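Local coordinates for hypothetical membrane spanning protein (Thermus thermophilus, PDB 2VPZ) that probably serves as the quinone-binding membrane subunit of a polysulfide reductase complex, passing electrons from membrane quinol toward the reduction of polysulfide, at residues R141-G146 / L188-T193; L159-A164 / L173-V178; G146-L151 / A240-A245; L218-F221 / L226-W229; V31-A36 / V122-A127. All blocks are in the same frame, centred on the assembly; numbering follows the deposited sequence.

Interaction 1: residues R141-G146 / L188-T193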
# COMPACT_ATOMS: atom_id res chain seq x y z
N ARG C 141 -17.78 14.72 5.59
CA ARG C 141 -18.07 15.21 6.96
C ARG C 141 -18.89 14.11 7.68
O ARG C 141 -20.09 14.01 7.47
CB ARG C 141 -18.90 16.52 6.88
CG ARG C 141 -18.37 17.61 5.92
CD ARG C 141 -17.22 18.44 6.54
NE ARG C 141 -16.47 19.26 5.57
CZ ARG C 141 -15.36 19.95 5.83
NH1 ARG C 141 -14.83 19.95 7.05
NH2 ARG C 141 -14.76 20.66 4.88
N PRO C 142 -18.24 13.28 8.57
CA PRO C 142 -19.01 12.25 9.29
C PRO C 142 -20.31 12.60 10.10
O PRO C 142 -21.16 11.72 10.31
CB PRO C 142 -18.00 11.54 10.18
CG PRO C 142 -16.63 11.84 9.56
CD PRO C 142 -16.81 13.22 8.89
N LEU C 143 -20.45 13.81 10.61
CA LEU C 143 -21.66 14.15 11.39
C LEU C 143 -22.88 14.50 10.50
O LEU C 143 -24.02 14.33 10.90
CB LEU C 143 -21.40 15.27 12.44
CG LEU C 143 -20.24 15.02 13.44
CD1 LEU C 143 -20.32 15.99 14.65
CD2 LEU C 143 -20.27 13.56 13.91
N TRP C 144 -22.63 14.96 9.27
CA TRP C 144 -23.73 15.31 8.37
C TRP C 144 -24.24 14.15 7.56
O TRP C 144 -24.22 14.18 6.32
CB TRP C 144 -23.29 16.45 7.44
CG TRP C 144 -23.14 17.71 8.21
CD1 TRP C 144 -23.64 17.98 9.47
CD2 TRP C 144 -22.46 18.91 7.81
NE1 TRP C 144 -23.31 19.25 9.85
CE2 TRP C 144 -22.59 19.85 8.85
CE3 TRP C 144 -21.76 19.29 6.64
CZ2 TRP C 144 -22.03 21.16 8.78
CZ3 TRP C 144 -21.20 20.58 6.56
CH2 TRP C 144 -21.35 21.50 7.62
N ASN C 145 -24.71 13.12 8.24
CA ASN C 145 -25.20 11.94 7.54
C ASN C 145 -26.66 12.10 7.05
O ASN C 145 -27.25 13.19 7.17
CB ASN C 145 -25.01 10.67 8.42
CG ASN C 145 -26.02 10.56 9.56
OD1 ASN C 145 -25.94 9.67 10.41
ND2 ASN C 145 -26.99 11.48 9.58
N GLY C 146 -27.18 11.02 6.48
CA GLY C 146 -28.53 11.00 5.95
C GLY C 146 -29.66 11.58 6.80
O GLY C 146 -30.55 12.22 6.25
N LEU C 188 -32.85 12.23 19.35
CA LEU C 188 -32.35 11.36 20.43
C LEU C 188 -31.66 10.10 19.84
O LEU C 188 -30.68 9.60 20.41
CB LEU C 188 -33.51 10.94 21.38
CG LEU C 188 -33.15 9.90 22.47
CD1 LEU C 188 -32.34 10.57 23.59
CD2 LEU C 188 -34.42 9.23 23.02
N LEU C 189 -32.15 9.60 18.71
CA LEU C 189 -31.56 8.42 18.06
C LEU C 189 -30.42 8.83 17.10
O LEU C 189 -29.69 7.98 16.59
CB LEU C 189 -32.62 7.61 17.29
CG LEU C 189 -34.03 7.43 17.90
CD1 LEU C 189 -35.02 6.87 16.86
CD2 LEU C 189 -33.97 6.52 19.14
N TYR C 190 -30.26 10.12 16.86
CA TYR C 190 -29.21 10.60 15.96
C TYR C 190 -27.77 10.14 16.32
O TYR C 190 -27.11 9.52 15.48
CB TYR C 190 -29.26 12.13 15.80
CG TYR C 190 -28.01 12.73 15.18
CD1 TYR C 190 -27.60 12.37 13.89
CD2 TYR C 190 -27.21 13.62 15.90
CE1 TYR C 190 -26.41 12.90 13.32
CE2 TYR C 190 -26.02 14.16 15.35
CZ TYR C 190 -25.62 13.80 14.06
OH TYR C 190 -24.45 14.32 13.53
N PRO C 191 -27.27 10.42 17.56
CA PRO C 191 -25.91 9.98 17.97
C PRO C 191 -25.61 8.47 17.84
O PRO C 191 -24.45 8.06 17.66
CB PRO C 191 -25.79 10.43 19.43
CG PRO C 191 -26.81 11.53 19.59
CD PRO C 191 -27.93 11.19 18.62
N LEU C 192 -26.66 7.67 17.95
CA LEU C 192 -26.59 6.19 17.89
C LEU C 192 -26.44 5.66 16.45
O LEU C 192 -26.20 4.47 16.20
CB LEU C 192 -27.84 5.56 18.56
CG LEU C 192 -28.11 5.82 20.06
CD1 LEU C 192 -29.40 5.08 20.53
CD2 LEU C 192 -26.89 5.38 20.90
N THR C 193 -26.56 6.60 15.53
CA THR C 193 -26.48 6.37 14.10
C THR C 193 -25.06 6.70 13.57
O THR C 193 -24.76 6.52 12.38
CB THR C 193 -27.56 7.28 13.40
OG1 THR C 193 -28.46 6.49 12.63
CG2 THR C 193 -26.91 8.39 12.56
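Tyr190 stretches its phenol ring across to the loop 141-146 and lays its hydroxyl against Leu143, touching both the backbone carbonyl and the side chain. The phenol donates a hydrogen bond from Tyr190 OH to Leu143 O over 2.7 Å. It approaches well off the carbonyl direction, at a C=O...OH angle of 118°, and lies 22° out of the carbonyl plane. The phenol oxygen also rests on aliphatic carbon, with Tyr190 OH 3.4 Å from Leu143 CB. Tyr190 can reach this far because its CG is anti to the backbone N (chi1 165°), which swings the ring out from its own backbone. A type I beta turn from Arg141 to Trp144, overlapped at its end by an inverse gamma turn centred on Trp144, presents the acceptor; Leu143 O therefore also receives a weak bond from Asn145 N, 3.0 Å away. The loop joins helix 117-136 to helix 148-166, while Tyr190 lies at the end region of helix 175-189, so one phenol ties the loop to that region near an end of the bundle. Asn145 stands at the edge of the tyrosine ring with its amide plane almost perpendicular to it. Both Asn145 and Thr193 pack on Gly146 of the second subunit. At the start of the turn, Arg141 hydrogen-bonds through NE and NH2 to the backbone of another protein of the assembly.

Interaction 2: residues L159-A164 / L173-V178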
# COMPACT_ATOMS: atom_id res chain seq x y z
N LEU C 159 -40.73 25.14 14.10
CA LEU C 159 -40.54 26.61 14.15
C LEU C 159 -41.79 27.38 13.64
O LEU C 159 -42.25 28.31 14.29
CB LEU C 159 -39.30 27.09 13.35
CG LEU C 159 -37.91 26.67 13.86
CD1 LEU C 159 -36.80 27.31 13.01
CD2 LEU C 159 -37.74 27.06 15.33
N ALA C 160 -42.31 27.00 12.47
CA ALA C 160 -43.49 27.67 11.93
C ALA C 160 -44.75 27.51 12.81
O ALA C 160 -45.45 28.51 13.10
CB ALA C 160 -43.79 27.19 10.48
N LEU C 161 -45.05 26.29 13.23
CA LEU C 161 -46.22 25.99 14.07
C LEU C 161 -46.11 26.58 15.50
O LEU C 161 -47.12 26.95 16.12
CB LEU C 161 -46.50 24.46 14.11
CG LEU C 161 -46.99 23.78 12.80
CD1 LEU C 161 -46.91 22.24 12.89
CD2 LEU C 161 -48.44 24.24 12.49
N GLY C 162 -44.87 26.66 16.00
CA GLY C 162 -44.60 27.25 17.30
C GLY C 162 -44.90 28.75 17.28
O GLY C 162 -45.40 29.31 18.27
N LEU C 163 -44.61 29.39 16.15
CA LEU C 163 -44.86 30.83 15.89
C LEU C 163 -46.40 31.07 15.75
O LEU C 163 -46.97 31.98 16.39
CB LEU C 163 -44.10 31.30 14.61
CG LEU C 163 -43.82 32.78 14.27
CD1 LEU C 163 -44.56 33.18 12.99
CD2 LEU C 163 -44.21 33.70 15.44
N ALA C 164 -47.04 30.24 14.92
CA ALA C 164 -48.49 30.28 14.68
C ALA C 164 -49.28 30.19 16.00
O ALA C 164 -50.29 30.88 16.16
CB ALA C 164 -48.92 29.11 13.73
N LEU C 173 -51.51 24.00 17.73
CA LEU C 173 -51.01 23.47 19.04
C LEU C 173 -51.11 21.94 19.14
O LEU C 173 -50.50 21.35 20.05
CB LEU C 173 -51.64 24.09 20.34
CG LEU C 173 -51.16 23.36 21.64
CD1 LEU C 173 -49.71 23.78 22.02
CD2 LEU C 173 -52.12 23.61 22.81
N PHE C 174 -51.89 21.30 18.27
CA PHE C 174 -51.94 19.81 18.26
C PHE C 174 -50.87 19.37 17.21
O PHE C 174 -50.00 18.54 17.54
CB PHE C 174 -53.38 19.26 17.96
CG PHE C 174 -53.44 17.78 17.62
CD1 PHE C 174 -53.00 16.79 18.52
CD2 PHE C 174 -53.90 17.37 16.37
CE1 PHE C 174 -53.02 15.42 18.16
CE2 PHE C 174 -53.93 16.02 15.99
CZ PHE C 174 -53.48 15.04 16.89
N PRO C 175 -50.88 19.92 15.96
CA PRO C 175 -49.83 19.50 15.01
C PRO C 175 -48.41 19.84 15.59
O PRO C 175 -47.46 19.09 15.37
CB PRO C 175 -50.14 20.27 13.71
CG PRO C 175 -51.14 21.35 14.11
CD PRO C 175 -51.87 20.79 15.33
N LEU C 176 -48.29 20.95 16.32
CA LEU C 176 -47.00 21.31 16.93
C LEU C 176 -46.49 20.20 17.89
O LEU C 176 -45.30 19.93 17.92
CB LEU C 176 -47.04 22.69 17.68
CG LEU C 176 -45.85 23.07 18.60
CD1 LEU C 176 -44.60 23.46 17.77
CD2 LEU C 176 -46.25 24.22 19.56
N ARG C 177 -47.38 19.55 18.63
CA ARG C 177 -46.99 18.47 19.57
C ARG C 177 -46.63 17.11 18.88
O ARG C 177 -45.76 16.36 19.36
CB ARG C 177 -48.07 18.25 20.65
CG ARG C 177 -48.37 19.48 21.53
CD ARG C 177 -49.31 19.14 22.70
NE ARG C 177 -49.05 19.97 23.89
CZ ARG C 177 -49.96 20.68 24.54
NH1 ARG C 177 -51.22 20.70 24.13
NH2 ARG C 177 -49.60 21.40 25.60
N VAL C 178 -47.31 16.82 17.77
CA VAL C 178 -47.07 15.61 16.96
C VAL C 178 -45.68 15.76 16.29
O VAL C 178 -44.80 14.91 16.46
CB VAL C 178 -48.19 15.43 15.84
CG1 VAL C 178 -47.87 14.21 14.95
CG2 VAL C 178 -49.59 15.29 16.47
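This is apolar packing between two successive helices of the membrane bundle, 148-166 and 175-189, close to the short loop that joins them. No hydrogen bond crosses it, and all four participating residues are buried. Backbones come close here: Leu161 CA and Leu176 CA are 5.5 Å apart, and the two side chains meet already at their first carbons, Leu161 CB lying 4.0 Å from Leu176 CB. Beyond that point each leucine goes its own way. Leu161 has CG anti to its carbonyl carbon (chi1 -68°) and sends CD1 onto the flank of Pro175, 3.9 Å from Pro175 CB, the side chains crossing at about a right angle. Leu176 takes the other rotamer, with CG opposite its backbone N (chi1 168°), and directs its branch to the backbone of Gly162. There Leu176 CD1 is 3.7 Å from Gly162 N, and Leu176 CD2 is 4.1 Å from Gly162 CA. With no side chain on Gly162, the isopropyl end of Leu176 settles directly on the helix backbone. Leu161 is covered further by Leu34 of helix 16-41, and just before Pro175, Phe174 packs on Phe174 of the second subunit. Leucine resting on glycine, with a proline in the early part of the second helix, makes this the closely packed closed end of a transmembrane helical hairpin.

Interaction 3: residues G146-L151 / A240-A245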
# COMPACT_ATOMS: atom_id res chain seq x y z
N GLY C 146 -27.18 11.02 6.48
CA GLY C 146 -28.53 11.00 5.95
C GLY C 146 -29.66 11.58 6.80
O GLY C 146 -30.55 12.22 6.25
N LEU C 147 -29.63 11.38 8.12
CA LEU C 147 -30.66 11.92 9.04
C LEU C 147 -30.86 13.46 8.95
O LEU C 147 -31.90 13.99 9.36
CB LEU C 147 -30.39 11.53 10.52
CG LEU C 147 -31.28 10.61 11.37
CD1 LEU C 147 -30.93 10.76 12.87
CD2 LEU C 147 -32.79 10.91 11.16
N MET C 148 -29.84 14.18 8.46
CA MET C 148 -29.87 15.63 8.31
C MET C 148 -30.98 16.00 7.32
O MET C 148 -31.57 17.09 7.38
CB MET C 148 -28.52 16.20 7.81
CG MET C 148 -27.32 15.97 8.73
SD MET C 148 -27.50 16.74 10.36
CE MET C 148 -27.59 15.28 11.44
N ALA C 149 -31.24 15.09 6.38
CA ALA C 149 -32.31 15.27 5.41
C ALA C 149 -33.69 15.00 6.09
O ALA C 149 -34.73 15.32 5.52
CB ALA C 149 -32.11 14.35 4.18
N GLY C 150 -33.67 14.43 7.29
CA GLY C 150 -34.89 14.18 8.04
C GLY C 150 -35.09 15.18 9.17
O GLY C 150 -36.20 15.69 9.42
N LEU C 151 -34.00 15.48 9.87
CA LEU C 151 -33.97 16.44 10.97
C LEU C 151 -34.24 17.89 10.52
O LEU C 151 -34.93 18.65 11.22
CB LEU C 151 -32.63 16.37 11.73
CG LEU C 151 -32.45 15.16 12.66
CD1 LEU C 151 -31.06 15.18 13.33
CD2 LEU C 151 -33.57 15.16 13.73
N ALA C 240 -28.79 25.04 14.85
CA ALA C 240 -27.54 25.80 14.90
C ALA C 240 -26.36 24.95 15.42
O ALA C 240 -25.25 25.05 14.90
CB ALA C 240 -27.70 27.09 15.76
N LEU C 241 -26.62 24.10 16.41
CA LEU C 241 -25.61 23.23 16.99
C LEU C 241 -25.07 22.18 15.96
O LEU C 241 -23.86 21.88 15.92
CB LEU C 241 -26.09 22.54 18.32
CG LEU C 241 -25.93 21.06 18.74
CD1 LEU C 241 -24.88 20.32 17.90
CD2 LEU C 241 -25.58 20.91 20.25
N LEU C 242 -25.94 21.64 15.11
CA LEU C 242 -25.52 20.67 14.10
C LEU C 242 -24.71 21.35 12.99
O LEU C 242 -23.84 20.73 12.38
CB LEU C 242 -26.71 19.89 13.48
CG LEU C 242 -27.44 18.83 14.33
CD1 LEU C 242 -28.85 18.53 13.76
CD2 LEU C 242 -26.59 17.54 14.45
N VAL C 243 -25.02 22.62 12.72
CA VAL C 243 -24.32 23.39 11.67
C VAL C 243 -22.88 23.78 12.09
O VAL C 243 -21.95 23.72 11.28
CB VAL C 243 -25.15 24.69 11.26
CG1 VAL C 243 -24.28 25.65 10.42
CG2 VAL C 243 -26.42 24.28 10.46
N LEU C 244 -22.70 24.15 13.35
CA LEU C 244 -21.38 24.52 13.88
C LEU C 244 -20.51 23.30 14.22
O LEU C 244 -19.33 23.26 13.90
CB LEU C 244 -21.54 25.45 15.12
CG LEU C 244 -22.30 26.76 14.83
CD1 LEU C 244 -22.72 27.47 16.13
CD2 LEU C 244 -21.43 27.70 13.96
N ALA C 245 -21.10 22.28 14.84
CA ALA C 245 -20.36 21.08 15.23
C ALA C 245 -20.05 20.04 14.14
O ALA C 245 -19.19 19.16 14.32
CB ALA C 245 -21.08 20.36 16.41
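Leu242 is the residue most covered in this contact, and both of its methyl groups are engaged by side chains from the first turns of helix 148-166. Its CD2 meets the terminal methyl of Met148, with Leu242 CD2 3.9 Å from Met148 CE, while Leu242 CD1 lies 4.1 Å from Met148 SD. The thioether therefore straddles the leucine fork rather than touching a single branch. Met148 gets there by a chain that bends at both chi2 (-61°) and chi3 (113°), curling its end toward helix 227-245 although its CB does not point at that helix. Leu151, one turn on, adds a smaller touch: Leu151 CD1 is 4.0 Å from Leu242 CD1, and the two side chains cross at about a right angle. The backbones stay well apart, 8.8 Å between Met148 CA and Leu242 CA, so side chains alone bridge the helices and no polar bond crosses. Polar support comes from the neighbouring loop, where Trp144 NE1 hydrogen-bonds to Leu242 O. Tyr190 packs against both Met148 and Leu242, covering the contact from near the end of helix 175-189. The side chain of Met148 is about 12 Å from that of Tyr130, where menaquinone has been seen to bind. The contact is apolar packing between helices far apart in sequence, 148-166 and 227-245, inside the polytopic bundle of this NrfD-like subunit.

Interaction 4: residues L218-F221 / L226-W229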
# COMPACT_ATOMS: atom_id res chain seq x y z
N LEU C 218 -39.15 18.99 25.65
CA LEU C 218 -40.14 18.14 26.36
C LEU C 218 -41.25 18.98 27.04
O LEU C 218 -42.31 18.46 27.39
CB LEU C 218 -39.46 17.19 27.40
CG LEU C 218 -38.58 16.01 26.95
CD1 LEU C 218 -38.19 15.12 28.15
CD2 LEU C 218 -39.30 15.16 25.89
N GLY C 219 -40.96 20.27 27.22
CA GLY C 219 -41.88 21.24 27.78
C GLY C 219 -42.96 21.63 26.77
O GLY C 219 -43.84 22.46 27.05
N THR C 220 -42.88 21.07 25.57
CA THR C 220 -43.91 21.33 24.55
C THR C 220 -45.19 20.47 24.89
O THR C 220 -46.27 20.75 24.35
CB THR C 220 -43.38 20.99 23.08
OG1 THR C 220 -42.09 21.54 22.85
CG2 THR C 220 -44.37 21.52 22.00
N PHE C 221 -45.09 19.48 25.78
CA PHE C 221 -46.19 18.57 26.22
C PHE C 221 -46.79 18.78 27.64
O PHE C 221 -47.66 18.01 28.07
CB PHE C 221 -45.72 17.10 26.09
CG PHE C 221 -45.01 16.77 24.82
CD1 PHE C 221 -43.66 16.39 24.82
CD2 PHE C 221 -45.69 16.86 23.62
CE1 PHE C 221 -43.00 16.11 23.62
CE2 PHE C 221 -45.05 16.61 22.41
CZ PHE C 221 -43.69 16.23 22.40
N LEU C 226 -46.10 27.67 27.75
CA LEU C 226 -44.61 27.44 27.78
C LEU C 226 -44.32 26.62 26.53
O LEU C 226 -43.25 26.71 25.91
CB LEU C 226 -44.06 26.59 28.96
CG LEU C 226 -44.22 26.81 30.47
CD1 LEU C 226 -43.66 25.61 31.26
CD2 LEU C 226 -43.54 28.14 30.91
N ALA C 227 -45.28 25.76 26.19
CA ALA C 227 -45.22 24.84 25.05
C ALA C 227 -44.64 25.44 23.72
O ALA C 227 -43.83 24.73 23.11
CB ALA C 227 -46.58 24.13 24.85
N PRO C 228 -45.10 26.63 23.22
CA PRO C 228 -44.46 27.14 21.99
C PRO C 228 -43.01 27.69 22.16
O PRO C 228 -42.19 27.63 21.23
CB PRO C 228 -45.38 28.26 21.50
CG PRO C 228 -46.72 27.85 21.95
CD PRO C 228 -46.46 27.19 23.34
N TRP C 229 -42.71 28.28 23.31
CA TRP C 229 -41.36 28.81 23.54
C TRP C 229 -40.37 27.65 23.57
O TRP C 229 -39.38 27.65 22.83
CB TRP C 229 -41.27 29.67 24.81
CG TRP C 229 -41.93 31.02 24.60
CD1 TRP C 229 -43.13 31.45 25.11
CD2 TRP C 229 -41.47 32.08 23.74
NE1 TRP C 229 -43.44 32.69 24.61
CE2 TRP C 229 -42.44 33.10 23.77
CE3 TRP C 229 -40.33 32.26 22.93
CZ2 TRP C 229 -42.31 34.31 23.02
CZ3 TRP C 229 -40.19 33.46 22.18
CH2 TRP C 229 -41.18 34.46 22.24
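Thr220 O accepts a hydrogen bond from Arg177 NE of helix 175-189, and across the turn the methyl of Ala227 presses on the same oxygen, with Ala227 CB 3.4 Å from Thr220 O. The preceding carbonyl also faces this alanine. Ala227 CA lies 3.4 Å from Gly219 O and makes a CA-H...O contact to it, with an angle of 147° at the hydrogen. Such closeness reflects the backbones themselves, for Thr220 CA and Ala227 CA are only 3.8 Å apart. Thr220 in turn leans on the carbonyl of Ala227 with its methyl: Thr220 CG2 is 3.4 Å from Ala227 O, placed there because CG2 lies anti to the backbone N. The threonine hydroxyl is occupied within its own turn, where OG1 hydrogen-bonds to Gly217 O. No conventional hydrogen bond passes directly between 218-221 and 226-229. Leu226 adds a little cover at the margin, on the surface. Arg177 also touches Ala227, so one arginine side chain reaches both halves of the contact. This is a tight interhelical connection in which a short loop turns the chain from helix 210-217 into helix 227-245.

Interaction 5: residues V31-A36 / V122-A127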
# COMPACT_ATOMS: atom_id res chain seq x y z
N VAL C 31 -43.50 28.69 7.22
CA VAL C 31 -44.64 29.61 7.31
C VAL C 31 -45.25 29.74 5.88
O VAL C 31 -46.48 29.88 5.73
CB VAL C 31 -44.26 31.01 7.96
CG1 VAL C 31 -45.34 32.08 7.66
CG2 VAL C 31 -44.14 30.83 9.50
N ALA C 32 -44.43 29.62 4.84
CA ALA C 32 -44.91 29.63 3.46
C ALA C 32 -45.74 28.32 3.21
O ALA C 32 -46.62 28.31 2.34
CB ALA C 32 -43.73 29.71 2.44
N LEU C 33 -45.47 27.25 3.96
CA LEU C 33 -46.25 26.00 3.81
C LEU C 33 -47.64 26.21 4.47
O LEU C 33 -48.67 25.82 3.91
CB LEU C 33 -45.54 24.75 4.44
CG LEU C 33 -46.32 23.41 4.33
CD1 LEU C 33 -46.30 22.89 2.88
CD2 LEU C 33 -45.75 22.34 5.28
N LEU C 34 -47.64 26.85 5.64
CA LEU C 34 -48.86 27.19 6.36
C LEU C 34 -49.77 28.11 5.49
O LEU C 34 -50.96 27.83 5.34
CB LEU C 34 -48.55 27.88 7.70
CG LEU C 34 -47.90 26.96 8.75
CD1 LEU C 34 -48.12 27.53 10.16
CD2 LEU C 34 -48.48 25.52 8.63
N ALA C 35 -49.21 29.18 4.93
CA ALA C 35 -49.98 30.07 4.07
C ALA C 35 -50.57 29.31 2.85
O ALA C 35 -51.72 29.57 2.45
CB ALA C 35 -49.13 31.27 3.59
N ALA C 36 -49.82 28.37 2.28
CA ALA C 36 -50.28 27.58 1.12
C ALA C 36 -51.46 26.64 1.46
O ALA C 36 -52.48 26.62 0.76
CB ALA C 36 -49.09 26.75 0.52
N VAL C 122 -45.54 23.79 -3.69
CA VAL C 122 -44.35 23.12 -4.21
C VAL C 122 -43.02 23.86 -3.94
O VAL C 122 -41.99 23.21 -3.69
CB VAL C 122 -44.47 22.83 -5.75
CG1 VAL C 122 -43.06 22.65 -6.34
CG2 VAL C 122 -45.33 21.56 -5.99
N PHE C 123 -43.03 25.19 -4.00
CA PHE C 123 -41.83 26.00 -3.75
C PHE C 123 -41.47 26.02 -2.26
O PHE C 123 -40.30 26.17 -1.90
CB PHE C 123 -41.97 27.42 -4.28
CG PHE C 123 -42.16 27.51 -5.77
CD1 PHE C 123 -43.02 28.46 -6.33
CD2 PHE C 123 -41.53 26.60 -6.61
CE1 PHE C 123 -43.24 28.50 -7.71
CE2 PHE C 123 -41.74 26.62 -7.99
CZ PHE C 123 -42.60 27.57 -8.54
N SER C 124 -42.47 25.87 -1.41
CA SER C 124 -42.23 25.86 0.02
C SER C 124 -41.72 24.44 0.42
O SER C 124 -41.17 24.26 1.51
CB SER C 124 -43.49 26.28 0.81
OG SER C 124 -44.38 25.21 1.04
N LEU C 125 -41.90 23.44 -0.44
CA LEU C 125 -41.37 22.10 -0.12
C LEU C 125 -39.88 22.06 -0.58
O LEU C 125 -39.04 21.41 0.06
CB LEU C 125 -42.23 20.94 -0.73
CG LEU C 125 -43.50 20.57 0.09
CD1 LEU C 125 -44.38 19.52 -0.61
CD2 LEU C 125 -43.08 20.07 1.48
N VAL C 126 -39.56 22.78 -1.65
CA VAL C 126 -38.18 22.92 -2.12
C VAL C 126 -37.36 23.65 -1.01
O VAL C 126 -36.34 23.14 -0.58
CB VAL C 126 -38.09 23.74 -3.48
CG1 VAL C 126 -36.62 24.01 -3.87
CG2 VAL C 126 -38.83 22.98 -4.61
N ALA C 127 -37.84 24.79 -0.51
CA ALA C 127 -37.19 25.58 0.56
C ALA C 127 -37.03 24.90 1.95
O ALA C 127 -36.13 25.26 2.73
CB ALA C 127 -37.89 26.98 0.73
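Two helices, 16-41 and 117-136, pass each other in opposite directions here, and they are closest at Leu33 and Ser124, whose CA atoms are 5.5 Å apart. Such an approach is possible because small side chains lie between them. Ala32 turns its methyl to the serine, with Ala32 CB 3.8 Å from Ser124 CB, and Ser124 CB is equally far from Leu33 N. The hydroxyl oxygen lies over the backbone and side chain of the leucine: Ser124 OG is 3.4 Å from Leu33 CA and 3.5 Å from Leu33 CD1. Leu33 extends with CG anti to its backbone N (chi1 179°), which brings its branch along the neighbouring helix, where it also packs on Leu121 and Leu128. Val31 and Leu34, on another flank of the same helix, meet helix 148-166. The side chain of Ser124 is about 10 Å from that of the quinone-binding Tyr130, farther along its own helix. Ser124 OG hydrogen-bonds to Leu121 O one turn back, so the hydroxyl is satisfied within its own helix and meets Leu33 only by packing; two transmembrane helices can thus come close through a serine without a polar bond between them.

Overall arrangement
From the N terminus, interaction 5 comes first, bringing helix 117-136 back against helix 16-41 and closing its loop before the other contacts open. Interactions 1 and 3 then begin side by side, sharing Gly146, and cross: interaction 1 closes at the end region of helix 175-189, interaction 3 only on helix 227-245. They touch in space, with Leu143 against Ala245. The hairpin of interaction 2 falls within the spans of both. Interaction 4, a short turn, lies within that of interaction 3 alone and touches interaction 2 through Gly162 against Pro228. Interaction 2 also meets interaction 5, where Ala160 packs on Val31, linking helix 148-166 to helix 16-41.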